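Local coordinates for protein 2-pyrone-4,6-dicarboxylic acid hydrolase, putative (Pseudomonas putida, PDB 2FFI) that probably acts as a lactonase that hydrolyses 2-pyrone-4,6-dicarboxylate, and belongs to the TIM-barrel amidohydrolases, at residues A[52-57]-A[246-251]; A[199-204]-A[252-257]. One frame throughout, in Å; residues are numbered along the deposited sequence.

Contact 1 (A[52-57]-A[246-251]); sequences HGFSHG and VSFGSA
Phe-248, in the first turn of helix 248-258, sets its ring in the corner formed by the side chains of His-52 and Phe-54. Its CD2 sits over one face of the imidazole, off toward the rim and 3.9 Å from His-52 CG. The two ring planes are inclined at 41°, an oblique pairing, and the side chains run past one another, pointing opposite ways. Phe-54 meets the same benzyl group differently: the edge of Phe-248 turns toward its face in an offset edge-to-face pair at 62°, with Phe-248 CE2 3.9 Å from Phe-54 CD1. Farther along the imidazole, His-52 NE2 comes to 3.3 Å from Gly-249 CA. With CG anti to the carbonyl carbon (chi1 -61°), the imidazole is directed at the helix, and its ND1 is hydrogen-bonded to Gln-48 O of helix 42-51. Cut back to an alanine, this position would probably lose the cover over Phe-248 CD2, open a gap beside Gly-249 and leave Gln-48 O without this partner. The helix start is fixed by a capping box: Ser-247 OG accepts from Ser-250 N at 3.2 Å, and Ser-250 OG accepts from Ser-247 N at 2.9 Å. Trp-233 stacks on Phe-54, and Leu-49 and Tyr-45 touch Phe-248. The result is an aromatic cluster between the N-terminus of a peripheral TIM-barrel helix and the loop that leads into strand 56-57.

Contact 2 (A[199-204]-A[252-257]); sequences SGIYRL and VEQFEA
Gln-254 stretches from helix 248-258 to Ile-201 and Tyr-202, in the loop that follows strand 194-199 of the TIM barrel and makes a short 3-10 turn. The close part lies at Ile-201. Its CG1 and CD1 both press on the amide of Gln-254, which approaches from the opposite direction; CG1 is 3.6 Å from Gln-254 CD, while the still shorter approach to NE2 is doubtful at this resolution. The isoleucine is buried, with Leu-212 and Ala-215 of helix 208-225 also against it. Extension beyond CG (chi2 177°) is what carries the glutamine amide across to the loop. The other side is looser. Tyr-202 comes to the amide at about a right angle as a side chain, yet its ring is nearly coplanar with the amide (15°), and Gln-254 OE1 lies at the ring edge, in its plane, 4.0 Å from Tyr-202 CD1. Tyr-202 is partly exposed, and its ring also meets that of His-242, while the neighbouring Arg-203 forms a salt bridge with Asp-236. Polar linkage between the segments runs through a water: it accepts from Ile-201 N at 3.2 Å and donates a weak hydrogen bond to Gln-254 OE1 at 3.3 Å.

Both contacts hold helix 248-258, contact 1 by its N-terminal turn and contact 2 by the residues that follow, their centres about 11 Å apart. Both are partly buried: Phe-54 and Phe-248 in contact 1 and Ile-201 in contact 2 are buried, while His-52, Gly-249, Tyr-202 and Gln-254 are partly exposed. Contact 1 joins the helix to the loop before strand 56-57 chiefly through aromatic rings, with the backbone of Gly-249 against the imidazole; contact 2 joins it to the loop after strand 194-199 through one long polar side chain, an aliphatic surface and a bridging water. They merge where Val-252 CG2 packs on Phe-54 CE1 (3.9 Å) and Val-246 CG2 on Tyr-202 CG (3.6 Å).

Contact 1 (A[52-57]-A[246-251])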
ATOM      1  N   HIS A  52      -4.186   8.255  16.985  1.00 14.13           N
ATOM      2  CA  HIS A  52      -2.849   7.668  17.131  1.00 13.88           C
ATOM      3  C   HIS A  52      -1.712   8.528  16.593  1.00 13.38           C
ATOM      4  O   HIS A  52      -0.600   8.045  16.390  1.00 14.74           O
ATOM      5  CB  HIS A  52      -2.799   6.277  16.481  1.00 11.84           C
ATOM      6  CG  HIS A  52      -3.750   5.298  17.096  1.00 12.61           C
ATOM      7  ND1 HIS A  52      -5.116   5.403  16.951  1.00 12.36           N
ATOM      8  CD2 HIS A  52      -3.542   4.236  17.909  1.00 12.67           C
ATOM      9  CE1 HIS A  52      -5.708   4.455  17.651  1.00 13.08           C
ATOM     10  NE2 HIS A  52      -4.775   3.732  18.244  1.00 12.62           N
ATOM     11  N   GLY A  53      -1.980   9.807  16.386  1.00 13.31           N
ATOM     12  CA  GLY A  53      -0.948  10.669  15.857  1.00 13.47           C
ATOM     13  C   GLY A  53      -1.236  11.027  14.414  1.00 14.04           C
ATOM     14  O   GLY A  53      -1.796  12.080  14.137  1.00 18.42           O
ATOM     15  N   PHE A  54      -0.869  10.143  13.495  1.00 12.76           N
ATOM     16  CA  PHE A  54      -1.067  10.352  12.054  1.00  9.13           C
ATOM     17  C   PHE A  54      -2.142  11.367  11.689  1.00  9.18           C
ATOM     18  O   PHE A  54      -3.250  11.319  12.199  1.00 10.42           O
ATOM     19  CB  PHE A  54      -1.386   9.021  11.394  1.00  5.79           C
ATOM     20  CG  PHE A  54      -0.562   7.902  11.914  1.00  4.47           C
ATOM     21  CD1 PHE A  54      -0.939   7.221  13.062  1.00  6.18           C
ATOM     22  CD2 PHE A  54       0.632   7.569  11.302  1.00  2.49           C
ATOM     23  CE1 PHE A  54      -0.131   6.216  13.593  1.00  8.71           C
ATOM     24  CE2 PHE A  54       1.443   6.575  11.816  1.00  5.62           C
ATOM     25  CZ  PHE A  54       1.066   5.894  12.970  1.00  7.54           C
ATOM     26  N   SER A  55      -1.806  12.262  10.769  1.00 10.43           N
ATOM     27  CA  SER A  55      -2.704  13.328  10.334  1.00 10.53           C
ATOM     28  C   SER A  55      -3.155  13.194   8.879  1.00 13.13           C
ATOM     29  O   SER A  55      -4.189  13.734   8.485  1.00 14.18           O
ATOM     30  CB  SER A  55      -2.000  14.684  10.503  1.00  9.49           C
ATOM     31  OG  SER A  55      -0.736  14.709   9.829  1.00  2.95           O
ATOM     32  N   HIS A  56      -2.369  12.483   8.081  1.00 13.99           N
ATOM     33  CA  HIS A  56      -2.670  12.304   6.674  1.00 14.61           C
ATOM     34  C   HIS A  56      -2.645  10.818   6.386  1.00 16.47           C
ATOM     35  O   HIS A  56      -1.963  10.058   7.086  1.00 19.14           O
ATOM     36  CB  HIS A  56      -1.630  13.046   5.832  1.00 15.54           C
ATOM     37  CG  HIS A  56      -1.756  14.539   5.900  1.00 16.91           C
ATOM     38  ND1 HIS A  56      -2.611  15.253   5.086  1.00 16.88           N
ATOM     39  CD2 HIS A  56      -1.167  15.452   6.711  1.00 17.67           C
ATOM     40  CE1 HIS A  56      -2.541  16.537   5.388  1.00 15.70           C
ATOM     41  NE2 HIS A  56      -1.671  16.685   6.370  1.00 17.96           N
ATOM     42  N   GLY A  57      -3.384  10.395   5.367  1.00 16.59           N
ATOM     43  CA  GLY A  57      -3.428   8.982   5.035  1.00 14.83           C
ATOM     44  C   GLY A  57      -3.663   8.742   3.559  1.00 14.69           C
ATOM     45  O   GLY A  57      -4.027   9.659   2.829  1.00 14.42           O
ATOM     46  N   VAL A 246      -6.518  -7.699  15.042  1.00 22.60           N
ATOM     47  CA  VAL A 246      -5.856  -6.417  14.853  1.00 19.01           C
ATOM     48  C   VAL A 246      -6.730  -5.180  14.838  1.00 17.19           C
ATOM     49  O   VAL A 246      -7.882  -5.209  14.388  1.00 19.29           O
ATOM     50  CB  VAL A 246      -5.055  -6.428  13.534  1.00 19.57           C
ATOM     51  CG1 VAL A 246      -4.153  -5.209  13.451  1.00 19.18           C
ATOM     52  CG2 VAL A 246      -4.242  -7.715  13.431  1.00 17.92           C
ATOM     53  N   SER A 247      -6.152  -4.088  15.332  1.00 14.18           N
ATOM     54  CA  SER A 247      -6.805  -2.777  15.377  1.00 11.57           C
ATOM     55  C   SER A 247      -5.728  -1.734  15.088  1.00  8.94           C
ATOM     56  O   SER A 247      -4.534  -2.024  15.150  1.00  4.87           O
ATOM     57  CB  SER A 247      -7.392  -2.509  16.763  1.00 13.88           C
ATOM     58  OG  SER A 247      -6.363  -2.339  17.734  1.00 14.07           O
ATOM     59  N   PHE A 248      -6.148  -0.520  14.764  1.00  8.01           N
ATOM     60  CA  PHE A 248      -5.193   0.538  14.476  1.00  7.58           C
ATOM     61  C   PHE A 248      -4.154   0.614  15.599  1.00  7.30           C
ATOM     62  O   PHE A 248      -2.949   0.687  15.347  1.00  8.95           O
ATOM     63  CB  PHE A 248      -5.916   1.879  14.337  1.00  8.77           C
ATOM     64  CG  PHE A 248      -5.249   2.818  13.371  1.00  7.36           C
ATOM     65  CD1 PHE A 248      -5.768   3.023  12.096  1.00  6.02           C
ATOM     66  CD2 PHE A 248      -4.072   3.456  13.727  1.00  5.85           C
ATOM     67  CE1 PHE A 248      -5.102   3.841  11.197  1.00  8.49           C
ATOM     68  CE2 PHE A 248      -3.405   4.269  12.840  1.00  7.01           C
ATOM     69  CZ  PHE A 248      -3.911   4.471  11.576  1.00  6.93           C
ATOM     70  N   GLY A 249      -4.616   0.592  16.841  1.00  6.46           N
ATOM     71  CA  GLY A 249      -3.682   0.631  17.951  1.00  7.27           C
ATOM     72  C   GLY A 249      -2.728  -0.550  18.015  1.00  9.06           C
ATOM     73  O   GLY A 249      -1.532  -0.360  18.250  1.00  9.72           O
ATOM     74  N   SER A 250      -3.236  -1.772  17.821  1.00 10.87           N
ATOM     75  CA  SER A 250      -2.383  -2.958  17.873  1.00  9.80           C
ATOM     76  C   SER A 250      -1.400  -2.925  16.713  1.00 12.25           C
ATOM     77  O   SER A 250      -0.337  -3.537  16.780  1.00 14.78           O
ATOM     78  CB  SER A 250      -3.208  -4.244  17.816  1.00 10.94           C
ATOM     79  OG  SER A 250      -3.570  -4.622  16.502  1.00 10.74           O
ATOM     80  N   ALA A 251      -1.739  -2.198  15.650  1.00 12.20           N
ATOM     81  CA  ALA A 251      -0.848  -2.091  14.510  1.00 11.18           C
ATOM     82  C   ALA A 251       0.297  -1.123  14.840  1.00 12.69           C
ATOM     83  O   ALA A 251       1.457  -1.400  14.528  1.00 11.98           O
ATOM     84  CB  ALA A 251      -1.623  -1.613  13.297  1.00 12.29           C
TER

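Contact 2 (A[199-204]-A[252-257])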
ATOM      1  N   SER A 199       4.103  -2.940   6.392  1.00 11.73           N
ATOM      2  CA  SER A 199       2.767  -2.928   6.966  1.00 11.62           C
ATOM      3  C   SER A 199       2.142  -4.317   7.056  1.00 10.84           C
ATOM      4  O   SER A 199       2.558  -5.260   6.379  1.00  9.87           O
ATOM      5  CB  SER A 199       1.844  -2.015   6.136  1.00 12.92           C
ATOM      6  OG  SER A 199       1.752  -2.427   4.776  1.00  8.62           O
ATOM      7  N   GLY A 200       1.122  -4.419   7.895  1.00 11.93           N
ATOM      8  CA  GLY A 200       0.428  -5.679   8.072  1.00 12.80           C
ATOM      9  C   GLY A 200       1.353  -6.837   8.327  1.00 12.49           C
ATOM     10  O   GLY A 200       1.347  -7.805   7.574  1.00 11.91           O
ATOM     11  N   ILE A 201       2.149  -6.766   9.385  1.00 13.47           N
ATOM     12  CA  ILE A 201       3.038  -7.890   9.628  1.00 14.30           C
ATOM     13  C   ILE A 201       2.172  -9.102   9.975  1.00 13.99           C
ATOM     14  O   ILE A 201       2.588 -10.236   9.773  1.00 13.86           O
ATOM     15  CB  ILE A 201       4.056  -7.635  10.777  1.00 12.84           C
ATOM     16  CG1 ILE A 201       3.374  -7.849  12.122  1.00 14.99           C
ATOM     17  CG2 ILE A 201       4.638  -6.245  10.659  1.00 10.34           C
ATOM     18  CD1 ILE A 201       4.351  -8.245  13.213  1.00 15.52           C
ATOM     19  N   TYR A 202       0.965  -8.861  10.476  1.00 14.76           N
ATOM     20  CA  TYR A 202       0.081  -9.964  10.844  1.00 15.55           C
ATOM     21  C   TYR A 202      -0.370 -10.794   9.646  1.00 17.28           C
ATOM     22  O   TYR A 202      -1.247 -11.654   9.772  1.00 19.18           O
ATOM     23  CB  TYR A 202      -1.147  -9.450  11.577  1.00 13.73           C
ATOM     24  CG  TYR A 202      -1.857  -8.351  10.849  1.00 14.39           C
ATOM     25  CD1 TYR A 202      -1.588  -7.015  11.140  1.00 13.76           C
ATOM     26  CD2 TYR A 202      -2.813  -8.642   9.876  1.00 14.88           C
ATOM     27  CE1 TYR A 202      -2.254  -5.991  10.486  1.00 15.62           C
ATOM     28  CE2 TYR A 202      -3.487  -7.625   9.210  1.00 16.25           C
ATOM     29  CZ  TYR A 202      -3.206  -6.298   9.523  1.00 16.41           C
ATOM     30  OH  TYR A 202      -3.876  -5.274   8.887  1.00 16.93           O
ATOM     31  N   ARG A 203       0.236 -10.547   8.488  1.00 17.15           N
ATOM     32  CA  ARG A 203      -0.098 -11.278   7.267  1.00 15.99           C
ATOM     33  C   ARG A 203       1.008 -12.244   6.852  1.00 17.04           C
ATOM     34  O   ARG A 203       0.851 -13.012   5.906  1.00 17.49           O
ATOM     35  CB  ARG A 203      -0.362 -10.287   6.132  1.00 13.22           C
ATOM     36  CG  ARG A 203      -1.657  -9.529   6.285  1.00 13.45           C
ATOM     37  CD  ARG A 203      -1.903  -8.604   5.112  1.00 10.29           C
ATOM     38  NE  ARG A 203      -3.073  -7.754   5.318  1.00  9.81           N
ATOM     39  CZ  ARG A 203      -4.334  -8.173   5.239  1.00 11.01           C
ATOM     40  NH1 ARG A 203      -5.328  -7.315   5.438  1.00 10.21           N
ATOM     41  NH2 ARG A 203      -4.604  -9.442   4.959  1.00 10.00           N
ATOM     42  N   LEU A 204       2.123 -12.213   7.571  1.00 17.59           N
ATOM     43  CA  LEU A 204       3.254 -13.066   7.253  1.00 19.01           C
ATOM     44  C   LEU A 204       3.099 -14.565   7.499  1.00 20.14           C
ATOM     45  O   LEU A 204       4.096 -15.261   7.685  1.00 19.50           O
ATOM     46  CB  LEU A 204       4.503 -12.542   7.971  1.00 18.49           C
ATOM     47  CG  LEU A 204       5.179 -11.311   7.332  1.00 21.07           C
ATOM     48  CD1 LEU A 204       4.351 -10.796   6.142  1.00 19.86           C
ATOM     49  CD2 LEU A 204       5.375 -10.208   8.377  1.00 19.07           C
ATOM     50  N   VAL A 252      -0.024   0.008  15.473  1.00 13.30           N
ATOM     51  CA  VAL A 252       0.995   1.005  15.853  1.00 13.15           C
ATOM     52  C   VAL A 252       1.957   0.391  16.889  1.00 13.95           C
ATOM     53  O   VAL A 252       3.175   0.550  16.820  1.00 11.36           O
ATOM     54  CB  VAL A 252       0.323   2.277  16.456  1.00 12.17           C
ATOM     55  CG1 VAL A 252       1.371   3.316  16.794  1.00 11.21           C
ATOM     56  CG2 VAL A 252      -0.695   2.834  15.480  1.00 12.45           C
ATOM     57  N   GLU A 253       1.374  -0.318  17.849  1.00 15.98           N
ATOM     58  CA  GLU A 253       2.113  -1.005  18.899  1.00 18.12           C
ATOM     59  C   GLU A 253       3.144  -1.963  18.306  1.00 18.71           C
ATOM     60  O   GLU A 253       4.210  -2.164  18.885  1.00 18.13           O
ATOM     61  CB  GLU A 253       1.138  -1.776  19.778  1.00 19.99           C
ATOM     62  CG  GLU A 253       0.279  -0.883  20.681  1.00 23.18           C
ATOM     63  CD  GLU A 253      -0.688  -1.675  21.551  1.00 24.80           C
ATOM     64  OE1 GLU A 253      -0.427  -2.880  21.794  1.00 25.08           O
ATOM     65  OE2 GLU A 253      -1.703  -1.084  22.001  1.00 25.00           O
ATOM     66  N   GLN A 254       2.818  -2.566  17.162  1.00 19.70           N
ATOM     67  CA  GLN A 254       3.749  -3.466  16.489  1.00 20.31           C
ATOM     68  C   GLN A 254       4.817  -2.624  15.813  1.00 21.86           C
ATOM     69  O   GLN A 254       5.941  -3.076  15.597  1.00 22.13           O
ATOM     70  CB  GLN A 254       3.060  -4.283  15.404  1.00 20.36           C
ATOM     71  CG  GLN A 254       2.180  -5.415  15.848  1.00 18.74           C
ATOM     72  CD  GLN A 254       1.515  -6.082  14.656  1.00 18.93           C
ATOM     73  OE1 GLN A 254       0.815  -5.424  13.887  1.00 15.88           O
ATOM     74  NE2 GLN A 254       1.740  -7.389  14.490  1.00 20.03           N
ATOM     75  N   PHE A 255       4.457  -1.407  15.434  1.00 23.35           N
ATOM     76  CA  PHE A 255       5.434  -0.540  14.794  1.00 24.50           C
ATOM     77  C   PHE A 255       6.438  -0.148  15.861  1.00 25.05           C
ATOM     78  O   PHE A 255       7.645  -0.309  15.679  1.00 26.07           O
ATOM     79  CB  PHE A 255       4.748   0.691  14.205  1.00 25.05           C
ATOM     80  CG  PHE A 255       5.683   1.803  13.885  1.00 26.44           C
ATOM     81  CD1 PHE A 255       5.804   2.889  14.749  1.00 27.24           C
ATOM     82  CD2 PHE A 255       6.457   1.761  12.739  1.00 26.19           C
ATOM     83  CE1 PHE A 255       6.687   3.915  14.481  1.00 28.02           C
ATOM     84  CE2 PHE A 255       7.343   2.781  12.461  1.00 27.95           C
ATOM     85  CZ  PHE A 255       7.458   3.862  13.335  1.00 29.20           C
ATOM     86  N   GLU A 256       5.925   0.336  16.987  1.00 25.28           N
ATOM     87  CA  GLU A 256       6.763   0.740  18.106  1.00 25.50           C
ATOM     88  C   GLU A 256       7.668  -0.428  18.503  1.00 25.39           C
ATOM     89  O   GLU A 256       8.803  -0.233  18.920  1.00 25.99           O
ATOM     90  CB  GLU A 256       5.878   1.119  19.284  1.00 26.13           C
ATOM     91  CG  GLU A 256       4.713   2.016  18.912  1.00 28.09           C
ATOM     92  CD  GLU A 256       4.991   3.479  19.175  1.00 29.46           C
ATOM     93  OE1 GLU A 256       5.816   4.082  18.447  1.00 29.28           O
ATOM     94  OE2 GLU A 256       4.381   4.021  20.128  1.00 28.82           O
ATOM     95  N   ALA A 257       7.160  -1.644  18.354  1.00 24.78           N
ATOM     96  CA  ALA A 257       7.925  -2.830  18.720  1.00 25.93           C
ATOM     97  C   ALA A 257       9.144  -3.081  17.840  1.00 26.69           C
ATOM     98  O   ALA A 257      10.152  -3.595  18.322  1.00 28.26           O
ATOM     99  CB  ALA A 257       7.020  -4.066  18.716  1.00 25.72           C
TER
HETATM  100  O   HOH W   1       1.756  -4.051  11.011  1.00  1.00           O